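Local coordinates for protein sulfate transporter 4.1, chloroplastic (Arabidopsis thaliana, PDB 7LHV) that couples proton movement to sulfate transport across a membrane and may play a role in the regulation of sulfate assimilation, at residues 238-241 with 242-246; 347-350 with 351-355; 411-414 with 415-419; 586-589 with 590-594. One frame throughout, in Å; residues are numbered along the deposited sequence.

Contact 1. Residues 238-241 with 242-246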
loop_
_atom_site.group_PDB
_atom_site.type_symbol
_atom_site.label_atom_id
_atom_site.label_comp_id
_atom_site.label_asym_id
_atom_site.label_seq_id
_atom_site.Cartn_x
_atom_site.Cartn_y
_atom_site.Cartn_z
ATOM N N LYS A 238 9.866 -17.177 -18.721
ATOM C CA LYS A 238 9.772 -18.215 -17.708
ATOM C C LYS A 238 10.781 -19.317 -18.002
ATOM O O LYS A 238 11.084 -19.608 -19.161
ATOM C CB LYS A 238 8.361 -18.799 -17.649
ATOM C CG LYS A 238 7.260 -17.758 -17.613
ATOM C CD LYS A 238 5.894 -18.407 -17.735
ATOM C CE LYS A 238 4.789 -17.368 -17.710
ATOM N NZ LYS A 238 4.823 -16.512 -18.927
ATOM N N ILE A 239 11.299 -19.930 -16.937
ATOM C CA ILE A 239 12.375 -20.904 -17.091
ATOM C C ILE A 239 11.871 -22.184 -17.745
ATOM O O ILE A 239 12.565 -22.784 -18.575
ATOM C CB ILE A 239 13.032 -21.190 -15.731
ATOM C CG1 ILE A 239 13.591 -19.900 -15.144
ATOM C CG2 ILE A 239 14.139 -22.218 -15.875
ATOM C CD1 ILE A 239 14.559 -19.185 -16.048
ATOM N N VAL A 240 10.674 -22.637 -17.368
ATOM C CA VAL A 240 10.186 -23.928 -17.850
ATOM C C VAL A 240 10.028 -23.958 -19.368
ATOM O O VAL A 240 10.531 -24.901 -19.998
ATOM C CB VAL A 240 8.898 -24.318 -17.108
ATOM C CG1 VAL A 240 8.328 -25.603 -17.673
ATOM C CG2 VAL A 240 9.170 -24.462 -15.620
ATOM N N PRO A 241 9.348 -22.997 -20.012
ATOM C CA PRO A 241 9.297 -23.030 -21.485
ATOM C C PRO A 241 10.659 -22.911 -22.143
ATOM O O PRO A 241 10.893 -23.539 -23.181
ATOM C CB PRO A 241 8.388 -21.842 -21.831
ATOM C CG PRO A 241 8.424 -20.969 -20.641
ATOM C CD PRO A 241 8.538 -21.891 -19.477
ATOM N N ILE A 242 11.575 -22.132 -21.563
ATOM C CA ILE A 242 12.906 -21.988 -22.148
ATOM C C ILE A 242 13.635 -23.325 -22.140
ATOM O O ILE A 242 14.214 -23.747 -23.148
ATOM C CB ILE A 242 13.709 -20.908 -21.401
ATOM C CG1 ILE A 242 13.086 -19.530 -21.606
ATOM C CG2 ILE A 242 15.154 -20.909 -21.862
ATOM C CD1 ILE A 242 13.686 -18.460 -20.725
ATOM N N VAL A 243 13.608 -24.016 -20.999
ATOM C CA VAL A 243 14.294 -25.299 -20.896
ATOM C C VAL A 243 13.624 -26.335 -21.788
ATOM O O VAL A 243 14.298 -27.162 -22.417
ATOM C CB VAL A 243 14.350 -25.756 -19.428
ATOM C CG1 VAL A 243 14.968 -27.137 -19.323
ATOM C CG2 VAL A 243 15.134 -24.756 -18.598
ATOM N N GLU A 244 12.290 -26.308 -21.867
ATOM C CA GLU A 244 11.586 -27.234 -22.747
ATOM C C GLU A 244 11.977 -27.017 -24.202
ATOM O O GLU A 244 12.211 -27.980 -24.940
ATOM C CB GLU A 244 10.076 -27.081 -22.570
ATOM C CG GLU A 244 9.530 -27.693 -21.293
ATOM C CD GLU A 244 8.049 -27.431 -21.115
ATOM O OE1 GLU A 244 7.407 -26.971 -22.083
ATOM O OE2 GLU A 244 7.525 -27.693 -20.014
ATOM N N SER A 245 12.058 -25.756 -24.632
ATOM C CA SER A 245 12.457 -25.465 -26.003
ATOM C C SER A 245 13.895 -25.884 -26.268
ATOM O O SER A 245 14.208 -26.399 -27.347
ATOM C CB SER A 245 12.277 -23.982 -26.294
ATOM O OG SER A 245 13.044 -23.202 -25.396
ATOM N N ILE A 246 14.787 -25.657 -25.302
ATOM C CA ILE A 246 16.180 -26.058 -25.477
ATOM C C ILE A 246 16.277 -27.570 -25.639
ATOM O O ILE A 246 16.982 -28.074 -26.524
ATOM C CB ILE A 246 17.032 -25.555 -24.298
ATOM C CG1 ILE A 246 17.219 -24.040 -24.388
ATOM C CG2 ILE A 246 18.376 -26.259 -24.271
ATOM C CD1 ILE A 246 17.722 -23.413 -23.112
#
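Lys-238 and Ile-242 meet at the start of helix 239-249, where Lys-238 holds the N-cap position and the chain enters its first helical turn. The lysine takes part through its backbone: its O lies against CG1 and CD1 of Ile-242, while the side chain leads away from the turn. Ile-239 opens the helix proper. Its O accepts the N-H of Val-243 at 2.9 Å, and its CG2 touches Val-243 CG2 at 3.9 Å, so two beta-branched residues pack methyl to methyl one turn apart. Ile-239 also reaches Val-219 and Leu-222 of helix 206-229, which suits an aliphatic side chain. Val-240 O takes the N-H of Glu-244, whose extended chain brings its CD to 3.9 Å from Val-240 CG1 and keeps the carboxylate on the surface. Pro-241 fits the first turn, where a missing N-H costs no helical bond, and its O still receives the N-H of Ser-245. With chi1 at 58°, the hydroxyl of Ser-245 sits between its own N and carbonyl carbon and turns back on the preceding turn, where OG donates to Ile-242 O at 2.6 Å. An alanine here would probably leave Ile-242 O with the backbone N-H of Ile-246 as its remaining donor within this turn. As built, Ser-245 OG and Ile-246 N approach Ile-242 O from the same face of its carbonyl plane.

Contact 2. Residues 347-350 with 351-355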
loop_
_atom_site.group_PDB
_atom_site.type_symbol
_atom_site.label_atom_id
_atom_site.label_comp_id
_atom_site.label_asym_id
_atom_site.label_seq_id
_atom_site.Cartn_x
_atom_site.Cartn_y
_atom_site.Cartn_z
ATOM N N GLU A 347 16.952 1.979 -8.366
ATOM C CA GLU A 347 18.334 1.598 -8.635
ATOM C C GLU A 347 19.204 2.785 -9.035
ATOM O O GLU A 347 20.218 3.054 -8.386
ATOM C CB GLU A 347 18.372 0.516 -9.718
ATOM C CG GLU A 347 17.772 -0.803 -9.278
ATOM C CD GLU A 347 17.804 -1.849 -10.371
ATOM O OE1 GLU A 347 18.183 -1.508 -11.510
ATOM O OE2 GLU A 347 17.454 -3.012 -10.089
ATOM N N SER A 348 18.827 3.502 -10.096
ATOM C CA SER A 348 19.676 4.577 -10.605
ATOM C C SER A 348 19.849 5.688 -9.579
ATOM O O SER A 348 20.963 6.190 -9.373
ATOM C CB SER A 348 19.092 5.134 -11.900
ATOM O OG SER A 348 19.697 6.369 -12.238
ATOM N N VAL A 349 18.759 6.088 -8.923
ATOM C CA VAL A 349 18.852 7.129 -7.907
ATOM C C VAL A 349 19.670 6.641 -6.719
ATOM O O VAL A 349 20.426 7.408 -6.113
ATOM C CB VAL A 349 17.445 7.588 -7.488
ATOM C CG1 VAL A 349 17.521 8.511 -6.292
ATOM C CG2 VAL A 349 16.763 8.287 -8.645
ATOM N N GLY A 350 19.540 5.362 -6.368
ATOM C CA GLY A 350 20.361 4.815 -5.300
ATOM C C GLY A 350 21.840 4.853 -5.626
ATOM O O GLY A 350 22.664 5.196 -4.773
ATOM N N ILE A 351 22.197 4.508 -6.865
ATOM C CA ILE A 351 23.592 4.581 -7.289
ATOM C C ILE A 351 24.089 6.018 -7.230
ATOM O O ILE A 351 25.201 6.289 -6.760
ATOM C CB ILE A 351 23.759 3.989 -8.700
ATOM C CG1 ILE A 351 23.321 2.527 -8.730
ATOM C CG2 ILE A 351 25.197 4.105 -9.153
ATOM C CD1 ILE A 351 23.160 1.979 -10.122
ATOM N N ALA A 352 23.273 6.962 -7.709
ATOM C CA ALA A 352 23.677 8.362 -7.675
ATOM C C ALA A 352 23.898 8.842 -6.246
ATOM O O ALA A 352 24.887 9.525 -5.961
ATOM C CB ALA A 352 22.632 9.228 -8.373
ATOM N N LYS A 353 22.991 8.486 -5.332
ATOM C CA LYS A 353 23.124 8.920 -3.944
ATOM C C LYS A 353 24.345 8.296 -3.278
ATOM O O LYS A 353 25.068 8.975 -2.539
ATOM C CB LYS A 353 21.857 8.581 -3.160
ATOM C CG LYS A 353 20.759 9.620 -3.292
ATOM C CD LYS A 353 19.611 9.334 -2.346
ATOM C CE LYS A 353 18.854 8.084 -2.759
ATOM N NZ LYS A 353 17.539 7.973 -2.072
ATOM N N ALA A 354 24.589 7.006 -3.523
ATOM C CA ALA A 354 25.762 6.362 -2.943
ATOM C C ALA A 354 27.047 6.997 -3.455
ATOM O O ALA A 354 27.972 7.261 -2.677
ATOM C CB ALA A 354 25.744 4.865 -3.250
ATOM N N LEU A 355 27.119 7.264 -4.762
ATOM C CA LEU A 355 28.310 7.896 -5.319
ATOM C C LEU A 355 28.491 9.309 -4.780
ATOM O O LEU A 355 29.620 9.734 -4.517
ATOM C CB LEU A 355 28.238 7.907 -6.843
ATOM C CG LEU A 355 28.381 6.552 -7.537
ATOM C CD1 LEU A 355 28.127 6.696 -9.024
ATOM C CD2 LEU A 355 29.752 5.960 -7.277
#
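From Glu-347 O to Ile-351 N, and on through Ser-348 to Ala-352, Val-349 to Lys-353 and Gly-350 to Ala-354, four successive alpha-helical hydrogen bonds of 2.9 Å carry helix 330-358 through this turn. Among the side chains, Val-349 and Lys-353 meet on one flank. Lys-353 bends at its third torsion (chi3 -69°), which lays its CE beside Val-349 CG1 at 3.8 Å and sends NZ on to a weak hydrogen bond with Ser-365 OG. The aliphatic part of the lysine thus packs while its charge finds a polar partner. Ile-351 lays CG1 and CD1 back over Glu-347 O, the latter at 3.6 Å, and reaches Phe-391 and Ser-394 of helix 391-399. An alanine at this place would probably open a gap against Phe-391 and uncover the carbonyl of Glu-347. Small residues sit at two further positions: Ala-352 CB lies 3.6 Å from Ser-348 O and faces Glu-368, while Gly-350 adds no bulk. Glu-347 also touches Phe-391 and turns its chain towards Ile-209 and Thr-213 of helix 206-229. Helix 330-358, containing a predicted membrane span, packs against helix 391-399, which follows short strand 388-389, as in SLC26 membrane domains, where such strands lead into broken helices.

Contact 3. Residues 411-414 with 415-419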
loop_
_atom_site.group_PDB
_atom_site.type_symbol
_atom_site.label_atom_id
_atom_site.label_comp_id
_atom_site.label_asym_id
_atom_site.label_seq_id
_atom_site.Cartn_x
_atom_site.Cartn_y
_atom_site.Cartn_z
ATOM N N THR A 411 32.715 10.156 -22.924
ATOM C CA THR A 411 32.152 8.855 -23.263
ATOM C C THR A 411 31.224 8.975 -24.460
ATOM O O THR A 411 31.381 8.261 -25.458
ATOM C CB THR A 411 31.405 8.274 -22.062
ATOM O OG1 THR A 411 32.346 7.845 -21.072
ATOM C CG2 THR A 411 30.550 7.098 -22.487
ATOM N N GLY A 412 30.292 9.928 -24.402
ATOM C CA GLY A 412 29.398 10.131 -25.526
ATOM C C GLY A 412 30.151 10.420 -26.806
ATOM O O GLY A 412 29.827 9.873 -27.863
ATOM N N ILE A 413 31.198 11.244 -26.717
ATOM C CA ILE A 413 31.998 11.546 -27.900
ATOM C C ILE A 413 32.546 10.260 -28.496
ATOM O O ILE A 413 32.472 10.045 -29.715
ATOM C CB ILE A 413 33.122 12.538 -27.552
ATOM C CG1 ILE A 413 32.534 13.911 -27.224
ATOM C CG2 ILE A 413 34.110 12.645 -28.697
ATOM C CD1 ILE A 413 33.513 14.851 -26.563
ATOM N N ILE A 414 33.049 9.361 -27.647
ATOM C CA ILE A 414 33.543 8.078 -28.135
ATOM C C ILE A 414 32.453 7.372 -28.926
ATOM O O ILE A 414 32.672 6.925 -30.059
ATOM C CB ILE A 414 34.046 7.212 -26.967
ATOM C CG1 ILE A 414 35.193 7.909 -26.236
ATOM C CG2 ILE A 414 34.487 5.848 -27.467
ATOM C CD1 ILE A 414 36.330 8.316 -27.136
ATOM N N ILE A 415 31.242 7.324 -28.363
ATOM C CA ILE A 415 30.124 6.705 -29.067
ATOM C C ILE A 415 29.944 7.355 -30.428
ATOM O O ILE A 415 29.866 6.673 -31.457
ATOM C CB ILE A 415 28.840 6.798 -28.226
ATOM C CG1 ILE A 415 29.076 6.232 -26.827
ATOM C CG2 ILE A 415 27.711 6.055 -28.905
ATOM C CD1 ILE A 415 29.346 4.756 -26.814
ATOM N N GLY A 416 29.944 8.690 -30.457
ATOM C CA GLY A 416 29.799 9.383 -31.724
ATOM C C GLY A 416 30.857 8.962 -32.720
ATOM O O GLY A 416 30.552 8.688 -33.885
ATOM N N CYS A 417 32.106 8.840 -32.257
ATOM C CA CYS A 417 33.177 8.407 -33.144
ATOM C C CYS A 417 32.841 7.060 -33.768
ATOM O O CYS A 417 32.960 6.881 -34.986
ATOM C CB CYS A 417 34.497 8.339 -32.378
ATOM S SG CYS A 417 35.135 9.947 -31.860
ATOM N N SER A 418 32.373 6.115 -32.948
ATOM C CA SER A 418 31.946 4.831 -33.489
ATOM C C SER A 418 30.886 5.034 -34.561
ATOM O O SER A 418 31.037 4.568 -35.698
ATOM C CB SER A 418 31.418 3.936 -32.369
ATOM O OG SER A 418 32.422 3.686 -31.403
ATOM N N LEU A 419 29.858 5.824 -34.244
ATOM C CA LEU A 419 28.759 6.028 -35.177
ATOM C C LEU A 419 29.226 6.695 -36.458
ATOM O O LEU A 419 28.498 6.682 -37.455
ATOM C CB LEU A 419 27.661 6.864 -34.520
ATOM C CG LEU A 419 26.861 6.183 -33.412
ATOM C CD1 LEU A 419 26.032 7.199 -32.654
ATOM C CD2 LEU A 419 25.977 5.107 -33.990
#
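Ile-413 and Cys-417 face each other one helical turn apart because of their first torsions. Cys-417 has SG opposite its carbonyl carbon (chi1 -68°), so the sulfur leans back towards the preceding turn; Ile-413, with chi1 -69°, sets CG1 beside its backbone N and CG2 anti to it, which points the CG2 branch forwards. The methyl and the sulfur meet at 4.3 Å, a loose apolar contact at the surface of the helix. Beneath them the backbone runs as a regular alpha-helix. Cys-417 N donates to Ile-413 O at 2.8 Å and Ser-418 N to Ile-414 O at 3.0 Å. Another side of the helix is marked by two buried glycines, Gly-412 and Gly-416, linked by a backbone bond of 2.9 Å. Their spacing of four gives the GxxxG sequence pattern common in membrane helices, with no side chain to thicken the helix at either place. Buried Ile-415 rests its CG1 3.4 Å from Thr-411 O, whose carbonyl also accepts the N-H of Ile-415. The hydroxyl of buried Thr-411 has two carbonyl acceptors, Gly-102 O and Ser-407 O, which must share its one proton; they allow a polar group in this apolar setting. Within the membrane domain, Thr-411 and Ile-415 pack on Val-105, Leu-109 and Val-110 of helix 91-119, while Ile-413 touches Phe-136 and Leu-419 reaches Ile-125, Leu-128 and Tyr-129 of helix 125-141.

Contact 4. Residues 586-589 with 590-594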
loop_
_atom_site.group_PDB
_atom_site.type_symbol
_atom_site.label_atom_id
_atom_site.label_comp_id
_atom_site.label_asym_id
_atom_site.label_seq_id
_atom_site.Cartn_x
_atom_site.Cartn_y
_atom_site.Cartn_z
ATOM N N ALA A 586 -8.110 9.804 15.692
ATOM C CA ALA A 586 -7.556 9.623 17.028
ATOM C C ALA A 586 -8.457 10.239 18.091
ATOM O O ALA A 586 -8.762 9.599 19.101
ATOM C CB ALA A 586 -6.155 10.224 17.097
ATOM N N VAL A 587 -8.896 11.481 17.883
ATOM C CA VAL A 587 -9.726 12.132 18.893
ATOM C C VAL A 587 -11.112 11.502 18.945
ATOM O O VAL A 587 -11.712 11.387 20.020
ATOM C CB VAL A 587 -9.791 13.652 18.658
ATOM C CG1 VAL A 587 -8.478 14.297 19.056
ATOM C CG2 VAL A 587 -10.114 13.963 17.219
ATOM N N GLU A 588 -11.647 11.078 17.795
ATOM C CA GLU A 588 -12.931 10.378 17.811
ATOM C C GLU A 588 -12.843 9.087 18.618
ATOM O O GLU A 588 -13.710 8.801 19.455
ATOM C CB GLU A 588 -13.398 10.095 16.385
ATOM C CG GLU A 588 -14.337 11.149 15.828
ATOM C CD GLU A 588 -15.679 11.165 16.543
ATOM O OE1 GLU A 588 -16.376 10.128 16.527
ATOM O OE2 GLU A 588 -16.035 12.212 17.124
ATOM N N ALA A 589 -11.790 8.301 18.393
ATOM C CA ALA A 589 -11.618 7.070 19.154
ATOM C C ALA A 589 -11.385 7.361 20.629
ATOM O O ALA A 589 -11.860 6.620 21.492
ATOM C CB ALA A 589 -10.467 6.250 18.580
ATOM N N LEU A 590 -10.644 8.425 20.939
ATOM C CA LEU A 590 -10.416 8.772 22.336
ATOM C C LEU A 590 -11.719 9.134 23.034
ATOM O O LEU A 590 -11.951 8.732 24.179
ATOM C CB LEU A 590 -9.408 9.916 22.433
ATOM C CG LEU A 590 -7.940 9.516 22.276
ATOM C CD1 LEU A 590 -7.038 10.736 22.326
ATOM C CD2 LEU A 590 -7.546 8.512 23.344
ATOM N N LYS A 591 -12.590 9.883 22.353
ATOM C CA LYS A 591 -13.894 10.200 22.927
ATOM C C LYS A 591 -14.738 8.943 23.117
ATOM O O LYS A 591 -15.417 8.789 24.142
ATOM C CB LYS A 591 -14.623 11.214 22.048
ATOM C CG LYS A 591 -14.041 12.615 22.122
ATOM C CD LYS A 591 -14.983 13.646 21.529
ATOM C CE LYS A 591 -14.964 13.613 20.013
ATOM N NZ LYS A 591 -15.623 14.814 19.433
ATOM N N GLU A 592 -14.706 8.032 22.140
ATOM C CA GLU A 592 -15.463 6.789 22.276
ATOM C C GLU A 592 -14.966 5.959 23.456
ATOM O O GLU A 592 -15.770 5.424 24.229
ATOM C CB GLU A 592 -15.388 5.980 20.983
ATOM C CG GLU A 592 -16.113 6.619 19.815
ATOM C CD GLU A 592 -15.964 5.823 18.534
ATOM O OE1 GLU A 592 -15.392 4.714 18.585
ATOM O OE2 GLU A 592 -16.419 6.306 17.476
ATOM N N LEU A 593 -13.646 5.835 23.610
ATOM C CA LEU A 593 -13.101 5.090 24.743
ATOM C C LEU A 593 -13.401 5.777 26.065
ATOM O O LEU A 593 -13.632 5.104 27.073
ATOM C CB LEU A 593 -11.596 4.864 24.581
ATOM C CG LEU A 593 -11.102 3.691 23.728
ATOM C CD1 LEU A 593 -11.538 2.391 24.375
ATOM C CD2 LEU A 593 -11.597 3.734 22.303
ATOM N N TYR A 594 -13.404 7.111 26.095
ATOM C CA TYR A 594 -13.781 7.795 27.327
ATOM C C TYR A 594 -15.228 7.500 27.699
ATOM O O TYR A 594 -15.544 7.264 28.872
ATOM C CB TYR A 594 -13.572 9.298 27.195
ATOM C CG TYR A 594 -14.214 10.060 28.324
ATOM C CD1 TYR A 594 -13.709 9.980 29.612
ATOM C CD2 TYR A 594 -15.343 10.836 28.112
ATOM C CE1 TYR A 594 -14.298 10.666 30.651
ATOM C CE2 TYR A 594 -15.939 11.524 29.146
ATOM C CZ TYR A 594 -15.413 11.436 30.413
ATOM O OH TYR A 594 -16.004 12.123 31.447
#
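Glu-588 and Lys-591 supply the charged part of this contact. The glutamate chain folds at its second torsion (chi2 -67°) and the lysine bends at its third (chi3 -77°), which brings OE2 of Glu-588 to 3.5 Å from NZ of Lys-591, a long salt bridge between residues three apart. The methylene CE of Lys-591 lies against the same oxygen. NZ has a second mate, Ser-620 O, so the ammonium group joins this helix to the end of helix 611-620. The other carboxylate oxygen, Glu-588 OE1, comes to 3.9 Å from Glu-592 OE2, two like charges with their carboxylate planes turned 84° apart; the nearby lysine probably eases the repulsion. Backbone hydrogen bonds form the second group. Leu-590 N donates to Ala-586 O, Lys-591 N to Val-587 O, Glu-592 N to Glu-588 O and Leu-593 N to Ala-589 O, in the regular alpha-helical pattern. Side-chain packing is the third. Leu-590 reaches Met-622, whereas Leu-593 lies on the side chains of Lys-546 and Glu-553 of helix 542-560. Ala-589 is small enough to lie against Ile-542 and Lys-546 of that same helix, and Val-587 fills a place beside Thr-616. Glu-588 and Lys-591 also pack on Phe-453 of the second subunit, so this charged flank borders the dimer partner. An amphipathic helix of this sort, linking the parallel strands 569-575 and 603-606, is characteristic of the beta-alpha-beta crossover in a STAS domain.

The four contacts follow one another along the chain and none touches another. Contacts 1 to 3 lie in the sulfate permease part, contact 4 in the STAS domain. Contacts 2 and 3 are the nearest pair, with centres about 25 Å apart, and contact 2 lies closest to the middle of the chain. Contacts 3 and 4 are the most widely separated, at about 67 Å between centres, on opposite sides of that middle. The sphingosine phosphate lipids come near two of them: the side chains of Lys-238 in contact 1 and Glu-347 in contact 2 each lie about 7 Å from one. Contact 4 packs on Phe-453 of the second subunit, whereas no other protein chain touches contacts 1 and 3.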